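Local coordinates for LPXTG cell wall anchor domain-containing protein (Lactobacillus rhamnosus, PDB 7CBS), which serves as the basal pilin of the sortase-assembled SpaCBA pilus, is atypically adhesive, and probably helps attach the pilus to the cell wall, at residues G65-Y71 and L107-T113. Numbering follows the deposited sequence.
Sequences GVTFTVY and LIAQVVT
The hydroxyl of T69 is gripped by two groups: Q110 NE2 donates to T69 OG1 at 2.6 Å, and T140, on the neighbouring strand 131-141, is hydrogen-bonded to the same oxygen. Q110 rises from the sheet and leans across toward T69, with CG trans to the backbone N (chi1 -168°) and the chain extended beyond it, and the hydroxyl lies somewhat off the plane of its amide. On the way its CG presses against the methyl of T67, CG2 to CG 3.2 Å. The T69 methyl turns instead to L107; the two side chains cross at about a right angle, T69 CG2 lying 3.6 Å from L107 CG. L107 also reaches the Y71 ring, with CG 3.9 Å from Y71 CE2, so the leucine is shared between threonine and tyrosine. Strands 67-72 and 107-112 run antiparallel here, in the mixed beta sheet of the Gram-positive pilin D1-type N-terminal domain; T67, T69, Y71, L107, Q110 and V112 occupy one face, F68, V70, A109 and V111 the other. F68 and V111 form a hydrogen-bonded pair with both backbone bonds made, V111 N to F68 O being nearly straight at 172°. Across the second face V70 CG1 rests 4.0 Å from A109 CB, while F121 of strand 118-128 touches both V70 and V111. Beside G65, where the chain has not yet entered strand 67-72, T113 ties the two segments together. A chi1 of 43° sets its OG1 between its own backbone N and carbonyl carbon, where it accepts from V66 N at 2.7 Å and is also hydrogen-bonded to the carbonyl oxygen of L63, while G65 N donates to T113 O and V112 CG1 packs 3.4 Å from G65 CA.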
loop_
_atom_site.group_PDB
_atom_site.type_symbol
_atom_site.label_atom_id
_atom_site.label_comp_id
_atom_site.label_asym_id
_atom_site.label_seq_id
_atom_site.Cartn_x
_atom_site.Cartn_y
_atom_site.Cartn_z
ATOM N N GLY A 65 -21.143 -2.967 5.752
ATOM C CA GLY A 65 -21.481 -4.165 6.548
ATOM C C GLY A 65 -21.488 -5.438 5.715
ATOM O O GLY A 65 -22.083 -6.426 6.180
ATOM N N VAL A 66 -20.869 -5.420 4.530
ATOM C CA VAL A 66 -20.793 -6.573 3.578
ATOM C C VAL A 66 -19.387 -7.179 3.662
ATOM O O VAL A 66 -18.415 -6.445 3.375
ATOM C CB VAL A 66 -21.135 -6.145 2.137
ATOM C CG1 VAL A 66 -21.186 -7.334 1.191
ATOM C CG2 VAL A 66 -22.439 -5.363 2.076
ATOM N N THR A 67 -19.293 -8.463 4.030
ATOM C CA THR A 67 -18.019 -9.191 4.271
ATOM C C THR A 67 -17.486 -9.746 2.946
ATOM O O THR A 67 -18.125 -10.661 2.380
ATOM C CB THR A 67 -18.194 -10.324 5.290
ATOM O OG1 THR A 67 -18.807 -9.796 6.466
ATOM C CG2 THR A 67 -16.885 -10.985 5.666
ATOM N N PHE A 68 -16.362 -9.200 2.475
ATOM C CA PHE A 68 -15.548 -9.740 1.361
ATOM C C PHE A 68 -14.354 -10.491 1.954
ATOM O O PHE A 68 -13.737 -9.982 2.909
ATOM C CB PHE A 68 -15.122 -8.622 0.406
ATOM C CG PHE A 68 -16.218 -8.163 -0.524
ATOM C CD1 PHE A 68 -17.142 -7.211 -0.118
ATOM C CD2 PHE A 68 -16.343 -8.700 -1.797
ATOM C CE1 PHE A 68 -18.156 -6.799 -0.969
ATOM C CE2 PHE A 68 -17.351 -8.277 -2.649
ATOM C CZ PHE A 68 -18.252 -7.324 -2.237
ATOM N N THR A 69 -14.061 -11.671 1.400
ATOM C CA THR A 69 -12.935 -12.565 1.774
ATOM C C THR A 69 -12.003 -12.674 0.564
ATOM O O THR A 69 -12.519 -12.886 -0.552
ATOM C CB THR A 69 -13.466 -13.928 2.241
ATOM O OG1 THR A 69 -14.443 -13.701 3.259
ATOM C CG2 THR A 69 -12.388 -14.853 2.769
ATOM N N VAL A 70 -10.692 -12.528 0.781
ATOM C CA VAL A 70 -9.643 -12.603 -0.282
ATOM C C VAL A 70 -8.850 -13.901 -0.082
ATOM O O VAL A 70 -8.438 -14.174 1.063
ATOM C CB VAL A 70 -8.734 -11.355 -0.300
ATOM C CG1 VAL A 70 -8.016 -11.122 1.026
ATOM C CG2 VAL A 70 -7.732 -11.403 -1.445
ATOM N N TYR A 71 -8.684 -14.681 -1.156
ATOM C CA TYR A 71 -7.957 -15.979 -1.183
ATOM C C TYR A 71 -6.783 -15.887 -2.159
ATOM O O TYR A 71 -6.932 -15.238 -3.205
ATOM C CB TYR A 71 -8.874 -17.121 -1.629
ATOM C CG TYR A 71 -10.157 -17.266 -0.852
ATOM C CD1 TYR A 71 -11.266 -16.493 -1.154
ATOM C CD2 TYR A 71 -10.270 -18.193 0.170
ATOM C CE1 TYR A 71 -12.450 -16.624 -0.445
ATOM C CE2 TYR A 71 -11.452 -18.347 0.877
ATOM C CZ TYR A 71 -12.546 -17.555 0.573
ATOM O OH TYR A 71 -13.711 -17.690 1.270
ATOM N N LEU A 107 -6.977 -18.663 2.431
ATOM C CA LEU A 107 -7.698 -17.490 2.997
ATOM C C LEU A 107 -6.679 -16.560 3.666
ATOM O O LEU A 107 -5.992 -17.016 4.603
ATOM C CB LEU A 107 -8.764 -17.966 3.991
ATOM C CG LEU A 107 -9.939 -17.012 4.209
ATOM C CD1 LEU A 107 -11.094 -17.725 4.903
ATOM C CD2 LEU A 107 -9.518 -15.783 5.003
ATOM N N ILE A 108 -6.581 -15.315 3.185
ATOM C CA ILE A 108 -5.588 -14.299 3.647
ATOM C C ILE A 108 -6.254 -13.395 4.690
ATOM O O ILE A 108 -5.715 -13.297 5.814
ATOM C CB ILE A 108 -5.033 -13.482 2.463
ATOM C CG1 ILE A 108 -4.402 -14.389 1.399
ATOM C CG2 ILE A 108 -4.083 -12.398 2.962
ATOM C CD1 ILE A 108 -3.153 -13.847 0.734
ATOM N N ALA A 109 -7.367 -12.752 4.320
ATOM C CA ALA A 109 -8.053 -11.720 5.134
ATOM C C ALA A 109 -9.557 -11.702 4.840
ATOM O O ALA A 109 -9.945 -11.970 3.685
ATOM C CB ALA A 109 -7.430 -10.375 4.862
ATOM N N GLN A 110 -10.355 -11.382 5.862
ATOM C CA GLN A 110 -11.829 -11.189 5.796
ATOM C C GLN A 110 -12.139 -9.778 6.306
ATOM O O GLN A 110 -11.786 -9.483 7.463
ATOM C CB GLN A 110 -12.531 -12.272 6.618
ATOM C CG GLN A 110 -14.033 -12.348 6.384
ATOM C CD GLN A 110 -14.579 -13.718 6.706
ATOM O OE1 GLN A 110 -14.482 -14.193 7.836
ATOM N NE2 GLN A 110 -15.165 -14.360 5.707
ATOM N N VAL A 111 -12.756 -8.938 5.468
ATOM C CA VAL A 111 -12.878 -7.464 5.673
ATOM C C VAL A 111 -14.310 -7.023 5.350
ATOM O O VAL A 111 -14.843 -7.456 4.308
ATOM C CB VAL A 111 -11.841 -6.716 4.809
ATOM C CG1 VAL A 111 -12.163 -5.236 4.660
ATOM C CG2 VAL A 111 -10.428 -6.910 5.341
ATOM N N VAL A 112 -14.881 -6.163 6.201
ATOM C CA VAL A 112 -16.277 -5.639 6.104
ATOM C C VAL A 112 -16.233 -4.280 5.394
ATOM O O VAL A 112 -15.252 -3.541 5.603
ATOM C CB VAL A 112 -16.924 -5.519 7.499
ATOM C CG1 VAL A 112 -18.438 -5.409 7.403
ATOM C CG2 VAL A 112 -16.525 -6.666 8.419
ATOM N N THR A 113 -17.250 -3.967 4.585
ATOM C CA THR A 113 -17.395 -2.665 3.876
ATOM C C THR A 113 -17.747 -1.573 4.895
ATOM O O THR A 113 -18.682 -1.794 5.685
ATOM C CB THR A 113 -18.439 -2.730 2.753
ATOM O OG1 THR A 113 -19.583 -3.439 3.230
ATOM C CG2 THR A 113 -17.915 -3.400 1.502
#